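Side-chain contacts in protein virB8 (PDB 2CC3), which is a homodimeric inner-membrane component of the type IV secretion system, suggested to direct T-DNA transfer from the bacterium into plant cells: residues S14-V19 and L71-I76; L21-D26 and T133-S138; D35-F40 and Q47-F52; S78-V81 and V85-I88. One frame throughout, in Å; residues are numbered along the deposited sequence.

Contact 1: residues S14-V19 and L71-I76; sequences SLWEYV and LEVEHI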
loop_
_atom_site.group_PDB
_atom_site.type_symbol
_atom_site.label_atom_id
_atom_site.label_comp_id
_atom_site.label_asym_id
_atom_site.label_seq_id
_atom_site.Cartn_x
_atom_site.Cartn_y
_atom_site.Cartn_z
ATOM N N SER A 14 -4.361 4.585 7.951
ATOM C CA SER A 14 -5.085 3.332 7.541
ATOM C C SER A 14 -6.390 3.683 6.773
ATOM O O SER A 14 -6.775 2.995 5.823
ATOM C CB SER A 14 -5.417 2.390 8.720
ATOM O OG SER A 14 -4.342 2.134 9.625
ATOM N N LEU A 15 -7.047 4.761 7.201
ATOM C CA LEU A 15 -8.314 5.194 6.603
ATOM C C LEU A 15 -8.112 5.754 5.224
ATOM O O LEU A 15 -8.912 5.483 4.315
ATOM C CB LEU A 15 -9.049 6.181 7.520
ATOM C CG LEU A 15 -9.614 5.596 8.823
ATOM C CD1 LEU A 15 -9.989 6.704 9.802
ATOM C CD2 LEU A 15 -10.806 4.694 8.567
ATOM N N TRP A 16 -6.991 6.457 5.041
ATOM C CA TRP A 16 -6.587 6.963 3.719
ATOM C C TRP A 16 -6.180 5.875 2.788
ATOM O O TRP A 16 -6.508 5.883 1.592
ATOM C CB TRP A 16 -5.455 7.988 3.821
ATOM C CG TRP A 16 -4.916 8.277 2.470
ATOM C CD1 TRP A 16 -3.658 7.982 2.013
ATOM C CD2 TRP A 16 -5.617 8.842 1.368
ATOM N NE1 TRP A 16 -3.533 8.340 0.702
ATOM C CE2 TRP A 16 -4.720 8.874 0.276
ATOM C CE3 TRP A 16 -6.922 9.328 1.186
ATOM C CZ2 TRP A 16 -5.084 9.382 -0.982
ATOM C CZ3 TRP A 16 -7.281 9.822 -0.064
ATOM C CH2 TRP A 16 -6.373 9.838 -1.123
ATOM N N GLU A 17 -5.411 4.929 3.307
ATOM C CA GLU A 17 -5.084 3.739 2.519
ATOM C C GLU A 17 -6.382 3.006 2.114
ATOM O O GLU A 17 -6.532 2.568 0.969
ATOM C CB GLU A 17 -4.143 2.838 3.302
ATOM C CG GLU A 17 -3.766 1.570 2.584
ATOM C CD GLU A 17 -3.192 0.534 3.522
ATOM O OE1 GLU A 17 -2.988 0.829 4.744
ATOM O OE2 GLU A 17 -2.964 -0.591 3.032
ATOM N N TYR A 18 -7.327 2.908 3.046
ATOM C CA TYR A 18 -8.666 2.382 2.725
ATOM C C TYR A 18 -9.279 3.124 1.568
ATOM O O TYR A 18 -9.610 2.534 0.510
ATOM C CB TYR A 18 -9.619 2.402 3.930
ATOM C CG TYR A 18 -10.950 1.689 3.656
ATOM C CD1 TYR A 18 -11.070 0.307 3.843
ATOM C CD2 TYR A 18 -12.080 2.407 3.218
ATOM C CE1 TYR A 18 -12.281 -0.351 3.598
ATOM C CE2 TYR A 18 -13.275 1.782 2.957
ATOM C CZ TYR A 18 -13.385 0.399 3.145
ATOM O OH TYR A 18 -14.573 -0.239 2.880
ATOM N N VAL A 19 -9.427 4.428 1.732
ATOM C CA VAL A 19 -9.954 5.245 0.630
ATOM C C VAL A 19 -9.184 5.011 -0.658
ATOM O O VAL A 19 -9.773 4.694 -1.708
ATOM C CB VAL A 19 -9.904 6.758 0.975
ATOM C CG1 VAL A 19 -10.401 7.617 -0.203
ATOM C CG2 VAL A 19 -10.705 7.014 2.195
ATOM N N LEU A 71 -7.927 4.765 -12.405
ATOM C CA LEU A 71 -8.375 5.827 -11.528
ATOM C C LEU A 71 -7.300 6.042 -10.479
ATOM O O LEU A 71 -6.868 5.091 -9.834
ATOM C CB LEU A 71 -9.717 5.461 -10.859
ATOM C CG LEU A 71 -11.008 5.359 -11.691
ATOM C CD1 LEU A 71 -12.107 4.540 -10.992
ATOM C CD2 LEU A 71 -11.564 6.714 -12.114
ATOM N N GLU A 72 -6.843 7.292 -10.350
ATOM C CA GLU A 72 -5.899 7.705 -9.317
ATOM C C GLU A 72 -6.504 8.678 -8.285
ATOM O O GLU A 72 -7.374 9.487 -8.610
ATOM C CB GLU A 72 -4.632 8.301 -9.952
ATOM C CG GLU A 72 -3.710 7.224 -10.497
ATOM C CD GLU A 72 -2.603 7.771 -11.373
ATOM O OE1 GLU A 72 -2.168 8.934 -11.142
ATOM O OE2 GLU A 72 -2.172 7.031 -12.293
ATOM N N VAL A 73 -5.997 8.602 -7.049
ATOM C CA VAL A 73 -6.575 9.305 -5.925
ATOM C C VAL A 73 -5.479 10.096 -5.214
ATOM O O VAL A 73 -4.427 9.559 -4.875
ATOM C CB VAL A 73 -7.371 8.319 -5.003
ATOM C CG1 VAL A 73 -7.614 8.883 -3.622
ATOM C CG2 VAL A 73 -8.709 7.971 -5.639
ATOM N N GLU A 74 -5.728 11.391 -5.040
ATOM C CA GLU A 74 -4.830 12.290 -4.335
ATOM C C GLU A 74 -5.497 12.710 -3.059
ATOM O O GLU A 74 -6.591 13.239 -3.128
ATOM C CB GLU A 74 -4.671 13.578 -5.133
ATOM C CG GLU A 74 -3.564 13.669 -6.144
ATOM C CD GLU A 74 -3.843 14.781 -7.172
ATOM O OE1 GLU A 74 -4.475 15.809 -6.799
ATOM O OE2 GLU A 74 -3.445 14.624 -8.344
ATOM N N HIS A 75 -4.835 12.570 -1.911
ATOM C CA HIS A 75 -5.400 13.066 -0.658
ATOM C C HIS A 75 -5.558 14.583 -0.756
ATOM O O HIS A 75 -4.707 15.249 -1.384
ATOM C CB HIS A 75 -4.475 12.732 0.495
ATOM C CG HIS A 75 -5.043 13.008 1.859
ATOM N ND1 HIS A 75 -4.558 14.005 2.681
ATOM C CD2 HIS A 75 -6.001 12.365 2.575
ATOM C CE1 HIS A 75 -5.214 13.982 3.828
ATOM N NE2 HIS A 75 -6.091 12.993 3.790
ATOM N N ILE A 76 -6.617 15.125 -0.139
ATOM C CA ILE A 76 -6.677 16.575 0.084
ATOM C C ILE A 76 -6.751 16.915 1.566
ATOM O O ILE A 76 -5.903 17.659 2.054
ATOM C CB ILE A 76 -7.792 17.248 -0.696
ATOM C CG1 ILE A 76 -7.513 17.165 -2.195
ATOM C CG2 ILE A 76 -8.017 18.696 -0.168
ATOM C CD1 ILE A 76 -8.733 17.439 -3.044
#
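Trp16, on the helix containing 14-19, turns its indole against His75 and Val73 of strand 71-76, and nearly all of the contact rests on this one ring. The aromatic part of the evidence is an edge-to-face (T-shaped) pair. The imidazole of His75 presents its edge to the face of the indole, with planes 75° apart and 4.9 Å between the centroids of the His75 ring and the Trp16 six-membered ring. The nearest side-chain atoms of this pair are Trp16 CE3 and His75 CD2, 3.5 Å apart. A CH-pi contact accompanies it: His75 CB sits 3.7 Å from the centroid of the same six-membered ring, close to the ring normal. Trp16 reaches the strand because its CG is anti to the backbone N (chi1 170°), which carries the indole out from the helix. Among the apolar neighbours, Val73 brings CG1 obliquely to the far end of the indole, although the modelled spacing there is doubtful. The polar end of His75 is held within its own strand, NE2 bonding to Ser78 OG. Leu124 of the second subunit packs on both Trp16 and His75, placing this aromatic pair at the dimer contact. Helix and strand axes run 9.9 Å apart at 150°, the helix-on-sheet packing of an NTF2-like fold, to whose clan the VirB8 periplasmic domain belongs.

Contact 2: residues L21-D26 and T133-S138; sequences LRESYD and TSYQTS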
loop_
_atom_site.group_PDB
_atom_site.type_symbol
_atom_site.label_atom_id
_atom_site.label_comp_id
_atom_site.label_asym_id
_atom_site.label_seq_id
_atom_site.Cartn_x
_atom_site.Cartn_y
_atom_site.Cartn_z
ATOM N N LEU A 21 -7.197 2.605 -1.720
ATOM C CA LEU A 21 -7.348 1.256 -2.298
ATOM C C LEU A 21 -8.760 1.031 -2.859
ATOM O O LEU A 21 -8.945 0.375 -3.876
ATOM C CB LEU A 21 -6.987 0.154 -1.274
ATOM C CG LEU A 21 -5.515 -0.119 -0.909
ATOM C CD1 LEU A 21 -5.461 -0.933 0.347
ATOM C CD2 LEU A 21 -4.689 -0.828 -1.988
ATOM N N ARG A 22 -9.756 1.602 -2.199
ATOM C CA ARG A 22 -11.137 1.401 -2.606
ATOM C C ARG A 22 -11.528 2.252 -3.824
ATOM O O ARG A 22 -12.310 1.791 -4.668
ATOM C CB ARG A 22 -12.074 1.602 -1.409
ATOM C CG ARG A 22 -13.534 1.547 -1.792
ATOM C CD ARG A 22 -14.480 1.319 -0.630
ATOM N NE ARG A 22 -15.843 1.157 -1.159
ATOM C CZ ARG A 22 -16.875 0.768 -0.432
ATOM N NH1 ARG A 22 -16.710 0.482 0.851
ATOM N NH2 ARG A 22 -18.062 0.649 -0.982
ATOM N N GLU A 23 -10.967 3.457 -3.940
ATOM C CA GLU A 23 -11.425 4.411 -4.939
ATOM C C GLU A 23 -10.501 4.485 -6.168
ATOM O O GLU A 23 -10.881 5.041 -7.205
ATOM C CB GLU A 23 -11.632 5.807 -4.296
ATOM C CG GLU A 23 -12.596 5.840 -3.081
ATOM C CD GLU A 23 -14.015 5.334 -3.402
ATOM O OE1 GLU A 23 -14.390 5.354 -4.601
ATOM O OE2 GLU A 23 -14.750 4.925 -2.463
ATOM N N SER A 24 -9.282 3.955 -6.013
ATOM C CA SER A 24 -8.321 3.773 -7.100
ATOM C C SER A 24 -8.725 2.591 -7.957
ATOM O O SER A 24 -9.499 1.744 -7.506
ATOM C CB SER A 24 -6.938 3.477 -6.524
ATOM O OG SER A 24 -6.165 4.638 -6.503
ATOM N N TYR A 25 -8.201 2.519 -9.179
ATOM C CA TYR A 25 -8.348 1.305 -10.006
ATOM C C TYR A 25 -7.182 1.087 -10.955
ATOM O O TYR A 25 -6.792 1.974 -11.716
ATOM C CB TYR A 25 -9.641 1.271 -10.848
ATOM C CG TYR A 25 -9.692 0.034 -11.749
ATOM C CD1 TYR A 25 -9.980 -1.220 -11.204
ATOM C CD2 TYR A 25 -9.408 0.103 -13.114
ATOM C CE1 TYR A 25 -10.007 -2.360 -11.978
ATOM C CE2 TYR A 25 -9.440 -1.043 -13.903
ATOM C CZ TYR A 25 -9.738 -2.272 -13.315
ATOM O OH TYR A 25 -9.803 -3.444 -14.035
ATOM N N ASP A 26 -6.661 -0.127 -10.941
ATOM C CA ASP A 26 -5.613 -0.522 -11.875
ATOM C C ASP A 26 -5.786 -2.022 -12.047
ATOM O O ASP A 26 -5.753 -2.757 -11.065
ATOM C CB ASP A 26 -4.245 -0.177 -11.260
ATOM C CG ASP A 26 -3.089 -0.410 -12.212
ATOM O OD1 ASP A 26 -2.874 0.413 -13.113
ATOM O OD2 ASP A 26 -2.361 -1.414 -12.045
ATOM N N THR A 133 -16.972 0.288 9.421
ATOM C CA THR A 133 -18.362 -0.112 9.736
ATOM C C THR A 133 -19.462 0.645 8.963
ATOM O O THR A 133 -20.603 0.141 8.812
ATOM C CB THR A 133 -18.633 0.072 11.240
ATOM O OG1 THR A 133 -18.308 1.416 11.640
ATOM C CG2 THR A 133 -17.797 -0.896 12.014
ATOM N N SER A 134 -19.122 1.852 8.497
ATOM C CA SER A 134 -19.900 2.575 7.503
ATOM C C SER A 134 -19.018 3.393 6.535
ATOM O O SER A 134 -17.977 3.948 6.921
ATOM C CB SER A 134 -20.958 3.457 8.170
ATOM O OG SER A 134 -21.674 4.162 7.175
ATOM N N TYR A 135 -19.444 3.445 5.278
ATOM C CA TYR A 135 -18.700 4.103 4.218
ATOM C C TYR A 135 -19.597 4.598 3.097
ATOM O O TYR A 135 -20.251 3.808 2.431
ATOM C CB TYR A 135 -17.734 3.149 3.561
ATOM C CG TYR A 135 -16.828 3.829 2.546
ATOM C CD1 TYR A 135 -15.648 4.456 2.963
ATOM C CD2 TYR A 135 -17.141 3.834 1.169
ATOM C CE1 TYR A 135 -14.786 5.053 2.038
ATOM C CE2 TYR A 135 -16.310 4.435 0.267
ATOM C CZ TYR A 135 -15.108 5.030 0.706
ATOM O OH TYR A 135 -14.226 5.654 -0.179
ATOM N N GLN A 136 -19.543 5.903 2.854
ATOM C CA GLN A 136 -20.243 6.538 1.751
ATOM C C GLN A 136 -19.328 7.581 1.130
ATOM O O GLN A 136 -18.514 8.211 1.804
ATOM C CB GLN A 136 -21.514 7.242 2.265
ATOM C CG GLN A 136 -22.581 6.321 2.882
ATOM C CD GLN A 136 -22.323 5.960 4.359
ATOM O OE1 GLN A 136 -21.820 6.782 5.145
ATOM N NE2 GLN A 136 -22.655 4.703 4.735
ATOM N N THR A 137 -19.451 7.770 -0.163
ATOM C CA THR A 137 -18.683 8.820 -0.779
ATOM C C THR A 137 -19.527 9.659 -1.718
ATOM O O THR A 137 -20.499 9.192 -2.289
ATOM C CB THR A 137 -17.374 8.288 -1.398
ATOM O OG1 THR A 137 -16.635 9.390 -1.934
ATOM C CG2 THR A 137 -17.646 7.198 -2.460
ATOM N N SER A 138 -19.190 10.928 -1.808
ATOM C CA SER A 138 -19.965 11.840 -2.618
ATOM C C SER A 138 -19.045 12.693 -3.450
ATOM O O SER A 138 -18.133 13.331 -2.940
ATOM C CB SER A 138 -20.835 12.693 -1.699
ATOM O OG SER A 138 -20.095 12.972 -0.514
HETATM O O HOH W 1 -19.572 0.789 1.945
#
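The ring of Tyr135 carries the extended side chain of Arg22 over one face and receives the carboxylate of Glu23 at its edge. The guanidinium lies nearly parallel to the ring, at 19°, with Tyr135 CD2 beneath its rim, 3.4 Å from Arg22 NH1. Closer to the helix, Arg22 CD makes a CH-pi contact, 4.1 Å from the centroid of the Tyr135 ring. At the edge, Glu23 OE2 lies in the ring plane and accepts a very short hydrogen bond of 2.5 Å from Tyr135 OH; carboxylate and ring are nearly coplanar, 8° apart. Glu23 gets there by bending at chi2 (-59°), which swings its carboxylate toward Tyr135 OH. The last turn of helix 6-23 is thereby fastened to strand 130-139, an outermost strand of the chain's antiparallel sheet, in this VirB8 periplasmic domain. Thr137 adds its methyl, CG2 standing 3.7 Å from Glu23 OE2, while its hydroxyl bonds to Tyr90. A water bridges the two segments, accepting from Arg22 NH1 at 3.1 Å and donating to the backbone O of Tyr135. Arg22 NH1 is also hydrogen-bonded to Tyr18 OH, and the ring of Tyr18 meets that of Tyr135 edge-to-face.

Contact 3: residues D35-F40 and Q47-F52; sequences DLVSNF and QNYQQF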
loop_
_atom_site.group_PDB
_atom_site.type_symbol
_atom_site.label_atom_id
_atom_site.label_comp_id
_atom_site.label_asym_id
_atom_site.label_seq_id
_atom_site.Cartn_x
_atom_site.Cartn_y
_atom_site.Cartn_z
ATOM N N ASP A 35 -8.787 -7.414 -1.934
ATOM C CA ASP A 35 -8.632 -8.212 -0.720
ATOM C C ASP A 35 -8.363 -7.379 0.545
ATOM O O ASP A 35 -8.933 -7.651 1.610
ATOM C CB ASP A 35 -7.531 -9.270 -0.881
ATOM C CG ASP A 35 -7.767 -10.198 -2.055
ATOM O OD1 ASP A 35 -8.919 -10.666 -2.259
ATOM O OD2 ASP A 35 -6.779 -10.468 -2.779
ATOM N N LEU A 36 -7.449 -6.408 0.450
ATOM C CA LEU A 36 -7.226 -5.468 1.553
ATOM C C LEU A 36 -8.507 -4.664 1.886
ATOM O O LEU A 36 -8.887 -4.578 3.023
ATOM C CB LEU A 36 -6.023 -4.531 1.280
ATOM C CG LEU A 36 -4.574 -4.837 1.739
ATOM C CD1 LEU A 36 -3.759 -3.553 1.864
ATOM C CD2 LEU A 36 -4.504 -5.598 3.068
ATOM N N VAL A 37 -9.175 -4.101 0.882
ATOM C CA VAL A 37 -10.421 -3.373 1.120
ATOM C C VAL A 37 -11.443 -4.262 1.835
ATOM O O VAL A 37 -12.004 -3.853 2.844
ATOM C CB VAL A 37 -11.048 -2.793 -0.190
ATOM C CG1 VAL A 37 -12.460 -2.325 0.086
ATOM C CG2 VAL A 37 -10.188 -1.625 -0.722
ATOM N N SER A 38 -11.653 -5.479 1.320
ATOM C CA SER A 38 -12.618 -6.459 1.914
ATOM C C SER A 38 -12.314 -6.828 3.366
ATOM O O SER A 38 -13.217 -6.958 4.184
ATOM C CB SER A 38 -12.659 -7.754 1.078
ATOM O OG SER A 38 -12.938 -7.490 -0.299
ATOM N N ASN A 39 -11.034 -7.017 3.677
ATOM C CA ASN A 39 -10.622 -7.445 5.024
ATOM C C ASN A 39 -10.790 -6.366 6.083
ATOM O O ASN A 39 -11.032 -6.647 7.257
ATOM C CB ASN A 39 -9.173 -7.933 4.994
ATOM C CG ASN A 39 -9.038 -9.266 4.303
ATOM O OD1 ASN A 39 -9.904 -10.123 4.443
ATOM N ND2 ASN A 39 -7.953 -9.450 3.558
ATOM N N PHE A 40 -10.653 -5.127 5.635
ATOM C CA PHE A 40 -10.782 -3.930 6.448
ATOM C C PHE A 40 -12.256 -3.552 6.786
ATOM O O PHE A 40 -12.492 -2.675 7.611
ATOM C CB PHE A 40 -10.205 -2.746 5.642
ATOM C CG PHE A 40 -8.772 -2.347 5.994
ATOM C CD1 PHE A 40 -7.688 -2.799 5.225
ATOM C CD2 PHE A 40 -8.512 -1.449 7.027
ATOM C CE1 PHE A 40 -6.349 -2.406 5.519
ATOM C CE2 PHE A 40 -7.183 -1.049 7.330
ATOM C CZ PHE A 40 -6.109 -1.528 6.571
ATOM N N GLN A 47 -19.879 -5.997 1.629
ATOM C CA GLN A 47 -20.818 -6.434 0.613
ATOM C C GLN A 47 -21.162 -5.330 -0.371
ATOM O O GLN A 47 -21.225 -5.585 -1.565
ATOM C CB GLN A 47 -22.063 -7.023 1.267
ATOM C CG GLN A 47 -21.765 -8.357 1.905
ATOM C CD GLN A 47 -22.690 -8.666 3.046
ATOM O OE1 GLN A 47 -23.195 -7.769 3.723
ATOM N NE2 GLN A 47 -22.906 -9.951 3.290
ATOM N N ASN A 48 -21.373 -4.112 0.121
ATOM C CA ASN A 48 -21.528 -2.946 -0.760
ATOM C C ASN A 48 -20.340 -2.806 -1.716
ATOM O O ASN A 48 -20.508 -2.644 -2.922
ATOM C CB ASN A 48 -21.708 -1.683 0.078
ATOM C CG ASN A 48 -21.923 -0.417 -0.766
ATOM O OD1 ASN A 48 -21.148 0.546 -0.669
ATOM N ND2 ASN A 48 -22.974 -0.411 -1.575
ATOM N N TYR A 49 -19.129 -2.905 -1.186
ATOM C CA TYR A 49 -17.948 -2.752 -2.030
ATOM C C TYR A 49 -17.835 -3.864 -3.072
ATOM O O TYR A 49 -17.570 -3.597 -4.265
ATOM C CB TYR A 49 -16.670 -2.698 -1.172
ATOM C CG TYR A 49 -15.380 -2.884 -1.973
ATOM C CD1 TYR A 49 -14.932 -1.880 -2.856
ATOM C CD2 TYR A 49 -14.609 -4.058 -1.836
ATOM C CE1 TYR A 49 -13.758 -2.031 -3.604
ATOM C CE2 TYR A 49 -13.415 -4.230 -2.576
ATOM C CZ TYR A 49 -13.004 -3.206 -3.453
ATOM O OH TYR A 49 -11.853 -3.346 -4.181
ATOM N N GLN A 50 -18.028 -5.108 -2.615
ATOM C CA GLN A 50 -17.897 -6.277 -3.474
ATOM C C GLN A 50 -18.923 -6.347 -4.600
ATOM O O GLN A 50 -18.579 -6.747 -5.725
ATOM C CB GLN A 50 -17.898 -7.564 -2.639
ATOM C CG GLN A 50 -16.620 -7.725 -1.812
ATOM C CD GLN A 50 -16.524 -9.033 -1.035
ATOM O OE1 GLN A 50 -17.525 -9.661 -0.720
ATOM N NE2 GLN A 50 -15.293 -9.425 -0.692
ATOM N N GLN A 51 -20.161 -5.939 -4.308
ATOM C CA GLN A 51 -21.236 -5.934 -5.297
ATOM C C GLN A 51 -21.010 -4.860 -6.361
ATOM O O GLN A 51 -21.396 -5.024 -7.517
ATOM C CB GLN A 51 -22.593 -5.738 -4.610
ATOM C CG GLN A 51 -23.732 -6.547 -5.244
ATOM C CD GLN A 51 -24.199 -5.960 -6.567
ATOM O OE1 GLN A 51 -24.209 -4.733 -6.752
ATOM N NE2 GLN A 51 -24.585 -6.832 -7.497
ATOM N N PHE A 52 -20.385 -3.761 -5.955
ATOM C CA PHE A 52 -20.011 -2.717 -6.887
ATOM C C PHE A 52 -18.819 -3.140 -7.768
ATOM O O PHE A 52 -18.879 -3.086 -9.003
ATOM C CB PHE A 52 -19.710 -1.397 -6.158
ATOM C CG PHE A 52 -18.989 -0.419 -7.018
ATOM C CD1 PHE A 52 -19.632 0.155 -8.109
ATOM C CD2 PHE A 52 -17.642 -0.141 -6.805
ATOM C CE1 PHE A 52 -18.966 1.008 -8.942
ATOM C CE2 PHE A 52 -16.962 0.733 -7.649
ATOM C CZ PHE A 52 -17.625 1.307 -8.708
#
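Val37 sets its CG1 methyl almost squarely over the centre of the Tyr49 ring. The evidence for this CH-pi contact is the 3.4 Å from Val37 CG1 to the ring centroid, nearly on the ring normal. Tyr49 CD2 and CE2 are the ring atoms closest to Val37 CG1, and the two side chains cross at about a right angle. Beside this apolar contact runs a polar one: Gln50 NE2 donates to Ser38 OG over 3.1 Å, with an N-H...O angle of 145° and the hydroxyl tilted out of the amide plane. Ser38 OG also lies near the plane of the Tyr49 ring, 4.0 Å from CE2 at its edge. The helical segments run antiparallel at 151°, their axes 9.9 Å apart, as two consecutive helices of an alpha-hairpin that packs against helix 6-23 in the VirB8 periplasmic domain. Behind the first shell, Ser38 OG is hydrogen-bonded to Tyr34 O, one turn back on its own helix, which helps fix the hydroxyl that Gln50 reaches. Gln50 meets it with a chain extended beyond CG (chi2 -176°), which carries its amide across to the neighbouring helix. Tyr49 is positioned further by Arg22 of helix 6-23, which packs on it, and by the ring of Phe53.

Contact 4: residues S78-V81 and V85-I88; sequences SNDV and VQQI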
loop_
_atom_site.group_PDB
_atom_site.type_symbol
_atom_site.label_atom_id
_atom_site.label_comp_id
_atom_site.label_asym_id
_atom_site.label_seq_id
_atom_site.Cartn_x
_atom_site.Cartn_y
_atom_site.Cartn_z
ATOM N N SER A 78 -8.028 15.302 5.827
ATOM C CA SER A 78 -8.750 14.386 6.726
ATOM C C SER A 78 -9.257 15.153 7.925
ATOM O O SER A 78 -8.482 15.844 8.580
ATOM C CB SER A 78 -7.878 13.222 7.203
ATOM O OG SER A 78 -7.551 12.415 6.118
ATOM N N ASN A 79 -10.552 15.018 8.215
ATOM C CA ASN A 79 -11.170 15.780 9.300
ATOM C C ASN A 79 -11.952 14.819 10.184
ATOM O O ASN A 79 -12.795 14.066 9.687
ATOM C CB ASN A 79 -12.069 16.918 8.742
ATOM C CG ASN A 79 -11.418 17.676 7.552
ATOM O OD1 ASN A 79 -10.410 18.379 7.710
ATOM N ND2 ASN A 79 -11.997 17.515 6.350
ATOM N N ASP A 80 -11.646 14.809 11.479
ATOM C CA ASP A 80 -12.407 13.998 12.422
ATOM C C ASP A 80 -13.674 14.749 12.788
ATOM O O ASP A 80 -13.614 15.865 13.276
ATOM C CB ASP A 80 -11.581 13.651 13.666
ATOM C CG ASP A 80 -10.354 12.822 13.337
ATOM O OD1 ASP A 80 -10.421 11.575 13.390
ATOM O OD2 ASP A 80 -9.322 13.423 13.005
ATOM N N VAL A 81 -14.824 14.161 12.499
ATOM C CA VAL A 81 -16.087 14.830 12.799
ATOM C C VAL A 81 -16.600 14.478 14.200
ATOM O O VAL A 81 -16.974 15.367 14.962
ATOM C CB VAL A 81 -17.163 14.632 11.690
ATOM C CG1 VAL A 81 -17.383 15.929 10.934
ATOM C CG2 VAL A 81 -16.770 13.543 10.733
ATOM N N VAL A 85 -15.586 8.602 13.333
ATOM C CA VAL A 85 -16.047 9.159 12.039
ATOM C C VAL A 85 -14.992 10.159 11.504
ATOM O O VAL A 85 -14.515 11.041 12.219
ATOM C CB VAL A 85 -17.495 9.819 12.113
ATOM C CG1 VAL A 85 -18.079 10.094 10.715
ATOM C CG2 VAL A 85 -18.474 8.886 12.829
ATOM N N GLN A 86 -14.578 9.959 10.263
ATOM C CA GLN A 86 -13.634 10.833 9.651
ATOM C C GLN A 86 -14.194 11.132 8.263
ATOM O O GLN A 86 -14.805 10.242 7.631
ATOM C CB GLN A 86 -12.234 10.194 9.584
ATOM C CG GLN A 86 -11.095 11.228 9.512
ATOM C CD GLN A 86 -9.670 10.618 9.603
ATOM O OE1 GLN A 86 -9.166 10.032 8.630
ATOM N NE2 GLN A 86 -9.010 10.804 10.761
ATOM N N GLN A 87 -14.048 12.388 7.828
ATOM C CA GLN A 87 -14.308 12.713 6.444
ATOM C C GLN A 87 -12.989 12.962 5.751
ATOM O O GLN A 87 -12.091 13.604 6.308
ATOM C CB GLN A 87 -15.253 13.922 6.309
ATOM C CG GLN A 87 -16.683 13.562 6.616
ATOM C CD GLN A 87 -17.661 14.688 6.387
ATOM O OE1 GLN A 87 -17.712 15.656 7.148
ATOM N NE2 GLN A 87 -18.467 14.555 5.353
ATOM N N ILE A 88 -12.885 12.445 4.531
ATOM C CA ILE A 88 -11.667 12.531 3.729
ATOM C C ILE A 88 -11.957 13.097 2.360
ATOM O O ILE A 88 -12.655 12.456 1.558
ATOM C CB ILE A 88 -11.009 11.137 3.561
ATOM C CG1 ILE A 88 -10.625 10.568 4.921
ATOM C CG2 ILE A 88 -9.795 11.232 2.636
ATOM C CD1 ILE A 88 -10.102 9.179 4.867
HETATM O O HOH W 2 -6.964 10.124 6.807
HETATM O O HOH W 3 -12.686 10.703 14.128
#
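Val81 and Gln86, with Gln87, carry much of this hairpin contact between strands 78-81 and 85-88. Gln87 forms the antiparallel hydrogen-bonded pair with Asn79: Asn79 N to Gln87 O and Gln87 N to Asn79 O are both 2.8 Å, with N-H...O angles near 163°. Its side chain, on the same face as that of Asn79, brings OE1 to 3.8 Å from Val81 CG1. Val81 closes the turn end of the pair, where its N donates to Val85 O over 3.1 Å from above the carbonyl plane and its CG2 rests 3.7 Å from Val85 CG1. On the other face Gln86, in a non-hydrogen-bonded pair with Asp80, reaches the neighbouring strand, its CG anti to the backbone N (chi1 -155°). Its NE2 donates to Asp80 OD1 over 3.1 Å, meeting the carboxylate from above its plane, the flat groups 79° apart; the longer bond to OD2 is weak. The same amide keeps NE2 bonded to Asn12, while its OE1 accepts from a water that accepts from Ser78 OG. The hairpin continues the antiparallel sheet: Gln86 and Ile88 hydrogen-bond through their backbones to strand 102-114, Gln87 reaches Thr109 there, and Leu15, Trp16 and Val19 of helix 6-23 pack on Ile88.

Overall arrangement
Contacts 1 and 2 share helix 6-23 and both reach the four-stranded antiparallel sheet, contact 1 at strand 69-82 and contact 2 at strand 130-139, the outermost strands within the chain; their centres lie about 8 Å apart. Contact 4 joins strands 69-82 and 85-96, its centre about 13 Å from that of contact 1, which it touches through Ile88 and Gln86. Contact 3 joins helices 30-39 and 43-53, about 9 Å from contact 2 and 21 Å from contact 4 between centres. Along the chain, contacts 1 and 2 interlock, both enclosing contact 3, whereas contact 4 follows contact 1 and falls within the span of contact 2. Helix 6-23 thus lies between the sheet and the helical pair.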